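PDB 7BZV: 2-aminomuconic 6-semialdehyde dehydrogenase from Pseudomonas sp., which probably oxidises 2-aminomuconate 6-semialdehyde to 2-aminomuconate with NAD+ as cofactor, a step in the bacterial meta-cleavage breakdown of 2-aminophenol. Local coordinates for residues Gly184-Leu189 / Phe203-Gly208; Phe263-Phe268 / Trp422-Ser427; Glu343-Glu348 / Ala383-Glu388. All coordinates share one frame; numbering follows the deposited sequence.

Contact 1. Residues Gly184-Leu189 / Phe203-Gly208; sequences GTATLL and FNLVHG
Leu205 of the short strand 203-205 pushes its two methyl groups against the first turns of helix 184-196 and occupies the middle of the contact, with an aromatic touch toward one end and a polar one toward the other. The strand follows strand 173-177 and the helix in a beta-alpha-beta crossover, as in the Rossmann-like NAD-binding domain of aldehyde dehydrogenases. The short segments of helix and strand run at 145° to each other, so chain directions are roughly opposed across the contact.

Packing is tightest in the middle. Leu205 CD2 sits 3.6 Å from Thr187 CA and comes equally close to OG1 of the same threonine, while its other methyl, CD1, meets Ala186 CB at 3.9 Å. With CG anti to the backbone N (chi1 171°), the leucine fork reaches out to straddle neighbouring helix residues. Pro178 and Val176 back the same side chain. Toward the start of the strand the backbones spread, the CA atoms of Leu189 and Phe203 lying 9.2 Å apart. Leu189 and Phe203 bridge this wider part, crossing at about a right angle, and Leu189 CD2 touches Phe203 CE2 at 3.8 Å. On the far side of the helix, Leu188 turns away from the strand and, partly exposed, packs on Phe83 and Ala86 of helix 80-91.

The polar element lies at the opposite end, where His207 NE2 donates to Thr187 OG1 over 3.1 Å. The hydroxyl lies in the imidazole plane, but the bond is bent to 135°. Having taken the imidazole N-H, the hydroxyl probably spends its own proton on Pro183 O, a chain of two hydrogen bonds consistent with a proton on NE2 of His207.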
loop_
_atom_site.group_PDB
_atom_site.type_symbol
_atom_site.label_atom_id
_atom_site.label_comp_id
_atom_site.label_asym_id
_atom_site.label_seq_id
_atom_site.Cartn_x
_atom_site.Cartn_y
_atom_site.Cartn_z
ATOM N N GLY B 184 0.226 -24.831 -30.611
ATOM C CA GLY B 184 1.372 -25.577 -30.114
ATOM C C GLY B 184 1.842 -25.274 -28.705
ATOM O O GLY B 184 1.913 -26.169 -27.853
ATOM N N THR B 185 2.204 -24.024 -28.445
ATOM C CA THR B 185 2.756 -23.741 -27.126
ATOM C C THR B 185 1.719 -23.999 -26.045
ATOM O O THR B 185 2.081 -24.380 -24.926
ATOM C CB THR B 185 3.335 -22.316 -27.052
ATOM O OG1 THR B 185 2.444 -21.344 -27.589
ATOM C CG2 THR B 185 4.645 -22.261 -27.877
ATOM N N ALA B 186 0.428 -23.831 -26.362
ATOM C CA ALA B 186 -0.601 -24.115 -25.367
ATOM C C ALA B 186 -0.645 -25.597 -25.061
ATOM O O ALA B 186 -0.821 -25.997 -23.902
ATOM C CB ALA B 186 -1.980 -23.642 -25.849
ATOM N N THR B 187 -0.486 -26.429 -26.093
ATOM C CA THR B 187 -0.423 -27.863 -25.848
ATOM C C THR B 187 0.840 -28.239 -25.076
ATOM O O THR B 187 0.786 -29.085 -24.180
ATOM C CB THR B 187 -0.510 -28.619 -27.182
ATOM O OG1 THR B 187 -1.666 -28.147 -27.886
ATOM C CG2 THR B 187 -0.616 -30.119 -26.946
ATOM N N LEU B 188 1.985 -27.619 -25.390
ATOM C CA LEU B 188 3.185 -27.885 -24.593
ATOM C C LEU B 188 3.001 -27.413 -23.151
ATOM O O LEU B 188 3.478 -28.054 -22.202
ATOM C CB LEU B 188 4.396 -27.204 -25.211
ATOM C CG LEU B 188 4.788 -27.724 -26.602
ATOM C CD1 LEU B 188 5.977 -26.974 -27.165
ATOM C CD2 LEU B 188 5.085 -29.215 -26.567
ATOM N N LEU B 189 2.274 -26.324 -22.956
ATOM C CA LEU B 189 2.036 -25.888 -21.586
ATOM C C LEU B 189 1.260 -26.947 -20.808
ATOM O O LEU B 189 1.589 -27.250 -19.653
ATOM C CB LEU B 189 1.321 -24.549 -21.579
ATOM C CG LEU B 189 1.177 -23.930 -20.162
ATOM C CD1 LEU B 189 2.511 -23.675 -19.503
ATOM C CD2 LEU B 189 0.368 -22.599 -20.222
ATOM N N PHE B 203 -5.725 -27.478 -14.934
ATOM C CA PHE B 203 -5.407 -26.879 -16.230
ATOM C C PHE B 203 -6.026 -27.720 -17.340
ATOM O O PHE B 203 -5.596 -28.855 -17.573
ATOM C CB PHE B 203 -3.891 -26.761 -16.441
ATOM C CG PHE B 203 -3.509 -26.082 -17.735
ATOM C CD1 PHE B 203 -3.408 -26.804 -18.921
ATOM C CD2 PHE B 203 -3.246 -24.714 -17.771
ATOM C CE1 PHE B 203 -3.058 -26.185 -20.084
ATOM C CE2 PHE B 203 -2.896 -24.089 -18.941
ATOM C CZ PHE B 203 -2.809 -24.806 -20.100
ATOM N N ASN B 204 -6.993 -27.152 -18.052
ATOM C CA ASN B 204 -7.686 -27.844 -19.132
ATOM C C ASN B 204 -7.529 -27.079 -20.435
ATOM O O ASN B 204 -7.596 -25.844 -20.460
ATOM C CB ASN B 204 -9.163 -27.988 -18.816
ATOM C CG ASN B 204 -9.413 -28.754 -17.551
ATOM O OD1 ASN B 204 -9.252 -29.974 -17.499
ATOM N ND2 ASN B 204 -9.786 -28.032 -16.499
ATOM N N LEU B 205 -7.308 -27.820 -21.515
ATOM C CA LEU B 205 -7.025 -27.254 -22.827
ATOM C C LEU B 205 -8.051 -27.799 -23.807
ATOM O O LEU B 205 -8.143 -29.020 -23.994
ATOM C CB LEU B 205 -5.609 -27.608 -23.295
ATOM C CG LEU B 205 -5.196 -27.290 -24.748
ATOM C CD1 LEU B 205 -5.099 -25.831 -24.964
ATOM C CD2 LEU B 205 -3.884 -27.963 -25.031
ATOM N N VAL B 206 -8.822 -26.899 -24.415
ATOM C CA VAL B 206 -9.758 -27.243 -25.480
ATOM C C VAL B 206 -9.383 -26.468 -26.731
ATOM O O VAL B 206 -9.204 -25.248 -26.677
ATOM C CB VAL B 206 -11.212 -26.936 -25.088
ATOM C CG1 VAL B 206 -11.687 -27.963 -24.055
ATOM C CG2 VAL B 206 -11.356 -25.528 -24.558
ATOM N N HIS B 207 -9.333 -27.160 -27.865
ATOM C CA HIS B 207 -8.995 -26.525 -29.129
ATOM C C HIS B 207 -10.235 -26.189 -29.963
ATOM O O HIS B 207 -11.302 -26.806 -29.840
ATOM C CB HIS B 207 -8.078 -27.424 -29.945
ATOM C CG HIS B 207 -6.675 -27.476 -29.439
ATOM N ND1 HIS B 207 -5.837 -26.381 -29.461
ATOM C CD2 HIS B 207 -5.956 -28.488 -28.897
ATOM C CE1 HIS B 207 -4.660 -26.720 -28.962
ATOM N NE2 HIS B 207 -4.707 -27.993 -28.612
ATOM N N GLY B 208 -10.084 -25.186 -30.810
ATOM C CA GLY B 208 -11.052 -24.956 -31.865
ATOM C C GLY B 208 -11.036 -23.514 -32.334
ATOM O O GLY B 208 -10.013 -22.833 -32.256
#

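Contact 2. Residues Phe263-Phe268 / Trp422-Ser427; sequences FADCDF and WTTNLS
Asp265 lies alongside Thr423, the two side chains pointing the same way, and its carboxylate ties together the turn of residues 423-425 between strand 418-422 and helix 426-435. Asp265 OD1 accepts twice: Thr423 OG1 approaches at 2.7 Å on the syn lone pair, whereas Thr424 N comes at 3.2 Å from above the carboxylate plane. The chi1 of 65°, setting CG between the backbone N and the carbonyl carbon, brings OD1 to the Thr423 hydroxyl. Thr423 OG1 in turn accepts from Asn425 N at 3.0 Å, closing an ST turn just before the helix. The backbone of Asp265 joins in, its O receiving Thr424 OG1 at 2.7 Å.

These bonds tie the ends of two neighbouring parallel strands, 258-262 and 418-422, which Phe263 N extends by a nearly straight 3.0 Å bond to Trp422 O. Next to this strand-end bond, Cys266 CB meets Trp422 CB at 3.9 Å. With an alanine here instead of Asp265, the Thr423 hydroxyl and Thr424 N are likely to lose their acceptor, and Arg428 its salt-bridge partner at OD2.

Other copies of the protein also meet this region: the backbones of Thr424 and Leu426 bond to a second subunit, and Leu426 packs on Val483 of a third subunit. One carboxylate thus serves hydroxyl, amide and guanidinium donors together, in a turn whose backbone also meets another subunit.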
loop_
_atom_site.group_PDB
_atom_site.type_symbol
_atom_site.label_atom_id
_atom_site.label_comp_id
_atom_site.label_asym_id
_atom_site.label_seq_id
_atom_site.Cartn_x
_atom_site.Cartn_y
_atom_site.Cartn_z
ATOM N N PHE B 263 9.222 14.199 -31.235
ATOM C CA PHE B 263 9.618 15.592 -31.181
ATOM C C PHE B 263 11.019 15.798 -31.747
ATOM O O PHE B 263 11.885 14.912 -31.735
ATOM C CB PHE B 263 9.548 16.126 -29.733
ATOM C CG PHE B 263 8.124 16.306 -29.243
ATOM C CD1 PHE B 263 7.432 17.495 -29.463
ATOM C CD2 PHE B 263 7.479 15.275 -28.603
ATOM C CE1 PHE B 263 6.128 17.640 -29.036
ATOM C CE2 PHE B 263 6.151 15.414 -28.141
ATOM C CZ PHE B 263 5.483 16.580 -28.371
ATOM N N ALA B 264 11.236 17.019 -32.233
ATOM C CA ALA B 264 12.507 17.357 -32.858
ATOM C C ALA B 264 13.684 17.243 -31.897
ATOM O O ALA B 264 14.820 17.022 -32.346
ATOM C CB ALA B 264 12.412 18.768 -33.439
ATOM N N ASP B 265 13.455 17.400 -30.590
ATOM C CA ASP B 265 14.563 17.318 -29.635
ATOM C C ASP B 265 14.850 15.884 -29.193
ATOM O O ASP B 265 15.629 15.678 -28.253
ATOM C CB ASP B 265 14.310 18.208 -28.410
ATOM C CG ASP B 265 13.127 17.754 -27.577
ATOM O OD1 ASP B 265 12.663 16.613 -27.757
ATOM O OD2 ASP B 265 12.639 18.529 -26.737
ATOM N N CYS B 266 14.274 14.884 -29.859
ATOM C CA CYS B 266 14.522 13.511 -29.431
ATOM C C CYS B 266 15.969 13.116 -29.691
ATOM O O CYS B 266 16.692 13.749 -30.461
ATOM C CB CYS B 266 13.571 12.529 -30.125
ATOM S SG CYS B 266 13.890 12.211 -31.860
ATOM N N ASP B 267 16.405 12.074 -28.983
ATOM C CA ASP B 267 17.637 11.385 -29.347
ATOM C C ASP B 267 17.349 10.588 -30.612
ATOM O O ASP B 267 16.729 9.522 -30.567
ATOM C CB ASP B 267 18.102 10.497 -28.195
ATOM C CG ASP B 267 19.422 9.820 -28.498
ATOM O OD1 ASP B 267 19.626 9.351 -29.645
ATOM O OD2 ASP B 267 20.267 9.772 -27.597
ATOM N N PHE B 268 17.789 11.111 -31.759
ATOM C CA PHE B 268 17.277 10.618 -33.036
ATOM C C PHE B 268 17.663 9.163 -33.270
ATOM O O PHE B 268 16.843 8.353 -33.725
ATOM C CB PHE B 268 17.791 11.527 -34.155
ATOM C CG PHE B 268 17.110 11.326 -35.474
ATOM C CD1 PHE B 268 15.961 12.016 -35.792
ATOM C CD2 PHE B 268 17.649 10.456 -36.403
ATOM C CE1 PHE B 268 15.360 11.835 -37.036
ATOM C CE2 PHE B 268 17.062 10.268 -37.625
ATOM C CZ PHE B 268 15.917 10.955 -37.940
ATOM N N TRP B 422 8.744 10.396 -27.927
ATOM C CA TRP B 422 10.202 10.550 -28.021
ATOM C C TRP B 422 10.532 12.038 -27.899
ATOM O O TRP B 422 10.188 12.832 -28.784
ATOM C CB TRP B 422 10.738 9.956 -29.337
ATOM C CG TRP B 422 10.581 8.432 -29.339
ATOM C CD1 TRP B 422 9.452 7.728 -29.673
ATOM C CD2 TRP B 422 11.539 7.457 -28.903
ATOM N NE1 TRP B 422 9.656 6.396 -29.485
ATOM C CE2 TRP B 422 10.914 6.196 -29.001
ATOM C CE3 TRP B 422 12.860 7.522 -28.460
ATOM C CZ2 TRP B 422 11.570 5.022 -28.703
ATOM C CZ3 TRP B 422 13.501 6.357 -28.146
ATOM C CH2 TRP B 422 12.851 5.117 -28.265
ATOM N N THR B 423 11.204 12.395 -26.805
ATOM C CA THR B 423 11.670 13.755 -26.515
ATOM C C THR B 423 12.729 13.660 -25.436
ATOM O O THR B 423 12.699 12.743 -24.610
ATOM C CB THR B 423 10.525 14.661 -26.035
ATOM O OG1 THR B 423 11.023 15.956 -25.681
ATOM C CG2 THR B 423 9.889 14.098 -24.764
ATOM N N THR B 424 13.658 14.616 -25.433
ATOM C CA THR B 424 14.605 14.742 -24.329
ATOM C C THR B 424 14.221 15.866 -23.383
ATOM O O THR B 424 14.981 16.157 -22.458
ATOM C CB THR B 424 16.045 14.954 -24.844
ATOM O OG1 THR B 424 16.104 16.121 -25.672
ATOM C CG2 THR B 424 16.453 13.743 -25.654
ATOM N N ASN B 425 13.074 16.501 -23.595
ATOM C CA ASN B 425 12.627 17.610 -22.757
ATOM C C ASN B 425 11.874 17.078 -21.540
ATOM O O ASN B 425 10.838 16.414 -21.684
ATOM C CB ASN B 425 11.733 18.551 -23.547
ATOM C CG ASN B 425 11.324 19.801 -22.732
ATOM O OD1 ASN B 425 10.508 19.725 -21.804
ATOM N ND2 ASN B 425 11.905 20.929 -23.066
ATOM N N LEU B 426 12.382 17.409 -20.346
ATOM C CA LEU B 426 11.849 16.853 -19.109
ATOM C C LEU B 426 10.359 17.117 -18.968
ATOM O O LEU B 426 9.570 16.185 -18.793
ATOM C CB LEU B 426 12.585 17.444 -17.907
ATOM C CG LEU B 426 11.964 17.196 -16.535
ATOM C CD1 LEU B 426 12.130 15.739 -16.183
ATOM C CD2 LEU B 426 12.610 18.076 -15.505
ATOM N N SER B 427 9.966 18.396 -18.956
ATOM C CA SER B 427 8.578 18.721 -18.660
ATOM C C SER B 427 7.652 18.207 -19.750
ATOM O O SER B 427 6.535 17.744 -19.474
ATOM C CB SER B 427 8.428 20.226 -18.496
ATOM O OG SER B 427 8.822 20.574 -17.179
#

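Contact 3. Residues Glu343-Glu348 / Ala383-Glu388; sequences ELARQE and ARVVRE
The short helix 384-387, which follows strand 374-377 in the domain of the seven-stranded sheet, turns its first backbone N-H groups toward a carboxylate from helix 332-348. Glu348, extended beyond CG, lays one oxygen on each of two successive amides. Arg384 N reaches Glu348 OE2 at 2.6 Å, and Val385 N reaches Glu348 OE1 at 3.1 Å along an almost straight path of 175°, using the syn lone pair. The two N-H groups at the helix start would probably stabilise the negative charge of this glutamate.

Beside the carboxylate the contact is apolar. Val385 CG1 packs on Leu344 CG at 3.8 Å and also lies near Ala345, while both Ala345 and Val385 rest on Ile376 of strand 374-377, so the two helices share a support on the sheet. At the outer side Arg384 bends at chi3 (57°) and grips Glu388 side-on, NE bonding OE2 at 2.8 Å in a salt bridge while NH2 bonds OE1. This pairing, one helical turn apart, holds the guanidinium with one face toward Leu344, whose CD2 methyl lies over it, 3.4 Å from NH1 of Arg384.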
loop_
_atom_site.group_PDB
_atom_site.type_symbol
_atom_site.label_atom_id
_atom_site.label_comp_id
_atom_site.label_asym_id
_atom_site.label_seq_id
_atom_site.Cartn_x
_atom_site.Cartn_y
_atom_site.Cartn_z
ATOM N N GLU B 343 -4.315 -1.740 -50.386
ATOM C CA GLU B 343 -5.051 -1.284 -51.564
ATOM C C GLU B 343 -5.962 -0.110 -51.215
ATOM O O GLU B 343 -6.026 0.875 -51.958
ATOM C CB GLU B 343 -5.854 -2.445 -52.161
ATOM C CG GLU B 343 -6.627 -2.116 -53.444
ATOM C CD GLU B 343 -5.736 -1.618 -54.574
ATOM O OE1 GLU B 343 -4.618 -2.145 -54.734
ATOM O OE2 GLU B 343 -6.155 -0.703 -55.315
ATOM N N LEU B 344 -6.660 -0.187 -50.078
ATOM C CA LEU B 344 -7.439 0.961 -49.620
ATOM C C LEU B 344 -6.559 2.201 -49.527
ATOM O O LEU B 344 -6.974 3.295 -49.919
ATOM C CB LEU B 344 -8.091 0.662 -48.277
ATOM C CG LEU B 344 -9.015 1.757 -47.730
ATOM C CD1 LEU B 344 -10.150 2.034 -48.738
ATOM C CD2 LEU B 344 -9.588 1.346 -46.392
ATOM N N ALA B 345 -5.326 2.045 -49.030
ATOM C CA ALA B 345 -4.416 3.185 -48.944
ATOM C C ALA B 345 -4.170 3.782 -50.323
ATOM O O ALA B 345 -4.234 5.003 -50.518
ATOM C CB ALA B 345 -3.080 2.772 -48.317
ATOM N N ARG B 346 -3.855 2.932 -51.288
ATOM C CA ARG B 346 -3.696 3.399 -52.659
ATOM C C ARG B 346 -4.914 4.194 -53.107
ATOM O O ARG B 346 -4.799 5.337 -53.565
ATOM C CB ARG B 346 -3.483 2.202 -53.572
ATOM C CG ARG B 346 -2.228 2.257 -54.381
ATOM C CD ARG B 346 -1.955 0.893 -54.965
ATOM N NE ARG B 346 -0.939 0.168 -54.211
ATOM C CZ ARG B 346 0.326 0.564 -54.095
ATOM N NH1 ARG B 346 0.735 1.694 -54.672
ATOM N NH2 ARG B 346 1.184 -0.170 -53.400
ATOM N N GLN B 347 -6.096 3.602 -52.958
ATOM C CA GLN B 347 -7.324 4.257 -53.393
ATOM C C GLN B 347 -7.543 5.577 -52.674
ATOM O O GLN B 347 -8.041 6.537 -53.272
ATOM C CB GLN B 347 -8.516 3.344 -53.148
ATOM C CG GLN B 347 -8.406 2.005 -53.786
ATOM C CD GLN B 347 -9.693 1.242 -53.684
ATOM O OE1 GLN B 347 -9.780 0.250 -52.964
ATOM N NE2 GLN B 347 -10.718 1.710 -54.391
ATOM N N GLU B 348 -7.210 5.639 -51.375
ATOM C CA GLU B 348 -7.392 6.881 -50.635
ATOM C C GLU B 348 -6.370 7.947 -51.038
ATOM O O GLU B 348 -6.475 9.084 -50.557
ATOM C CB GLU B 348 -7.368 6.593 -49.121
ATOM C CG GLU B 348 -8.761 6.211 -48.596
ATOM C CD GLU B 348 -8.828 5.921 -47.108
ATOM O OE1 GLU B 348 -7.858 5.379 -46.546
ATOM O OE2 GLU B 348 -9.875 6.231 -46.495
ATOM N N ALA B 383 -8.767 9.679 -43.048
ATOM C CA ALA B 383 -8.771 8.576 -43.998
ATOM C C ALA B 383 -8.900 7.257 -43.252
ATOM O O ALA B 383 -8.452 7.121 -42.109
ATOM C CB ALA B 383 -7.501 8.573 -44.837
ATOM N N ARG B 384 -9.485 6.263 -43.926
ATOM C CA ARG B 384 -9.817 5.011 -43.252
ATOM C C ARG B 384 -8.571 4.268 -42.792
ATOM O O ARG B 384 -8.534 3.725 -41.675
ATOM C CB ARG B 384 -10.619 4.111 -44.181
ATOM C CG ARG B 384 -12.014 4.589 -44.505
ATOM C CD ARG B 384 -12.771 3.510 -45.300
ATOM N NE ARG B 384 -12.797 2.252 -44.554
ATOM C CZ ARG B 384 -12.867 1.042 -45.098
ATOM N NH1 ARG B 384 -12.940 0.897 -46.418
ATOM N NH2 ARG B 384 -12.873 -0.028 -44.308
ATOM N N VAL B 385 -7.553 4.193 -43.650
ATOM C CA VAL B 385 -6.320 3.500 -43.296
ATOM C C VAL B 385 -5.545 4.209 -42.196
ATOM O O VAL B 385 -4.621 3.624 -41.629
ATOM C CB VAL B 385 -5.380 3.313 -44.512
ATOM C CG1 VAL B 385 -5.997 2.362 -45.512
ATOM C CG2 VAL B 385 -5.060 4.631 -45.184
ATOM N N VAL B 386 -5.871 5.465 -41.904
ATOM C CA VAL B 386 -5.232 6.165 -40.798
ATOM C C VAL B 386 -5.956 5.898 -39.493
ATOM O O VAL B 386 -5.330 5.972 -38.420
ATOM C CB VAL B 386 -5.168 7.677 -41.071
ATOM C CG1 VAL B 386 -4.433 8.410 -39.959
ATOM C CG2 VAL B 386 -4.484 7.933 -42.417
ATOM N N ARG B 387 -7.242 5.540 -39.548
ATOM C CA ARG B 387 -8.018 5.363 -38.332
ATOM C C ARG B 387 -8.279 3.913 -37.967
ATOM O O ARG B 387 -8.368 3.606 -36.779
ATOM C CB ARG B 387 -9.357 6.092 -38.462
ATOM C CG ARG B 387 -9.211 7.570 -38.795
ATOM C CD ARG B 387 -10.538 8.324 -38.623
ATOM N NE ARG B 387 -10.989 8.406 -37.233
ATOM C CZ ARG B 387 -10.621 9.353 -36.374
ATOM N NH1 ARG B 387 -9.764 10.288 -36.746
ATOM N NH2 ARG B 387 -11.097 9.359 -35.134
ATOM N N GLU B 388 -8.374 3.021 -38.947
ATOM C CA GLU B 388 -8.784 1.636 -38.739
ATOM C C GLU B 388 -7.580 0.747 -38.482
ATOM O O GLU B 388 -6.558 0.861 -39.165
ATOM C CB GLU B 388 -9.565 1.129 -39.958
ATOM C CG GLU B 388 -10.771 1.989 -40.245
ATOM C CD GLU B 388 -11.641 1.484 -41.381
ATOM O OE1 GLU B 388 -11.483 0.325 -41.829
ATOM O OE2 GLU B 388 -12.497 2.272 -41.819
#

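Overall arrangement
Two different sheets carry the three contacts. Contact 1 belongs to the sheet of strands 173-177 and 203-205, through the crossover between them, and closes before the others begin. Contacts 2 and 3 both belong to the seven-stranded sheet, contact 2 at the ends of strands 258-262 and 418-422, contact 3 where two helices pack on strand 374-377; along the chain contact 3 is nested within the loop that contact 2 closes. Measured between centres, these two are about 30 Å apart, whereas contact 1 is about 44 Å from contact 2, across the chain's centre, and about 37 Å from contact 3. Contact 1 thus lies in the presumed NAD-binding part, contacts 2 and 3 in the part around the other sheet, and none touches another.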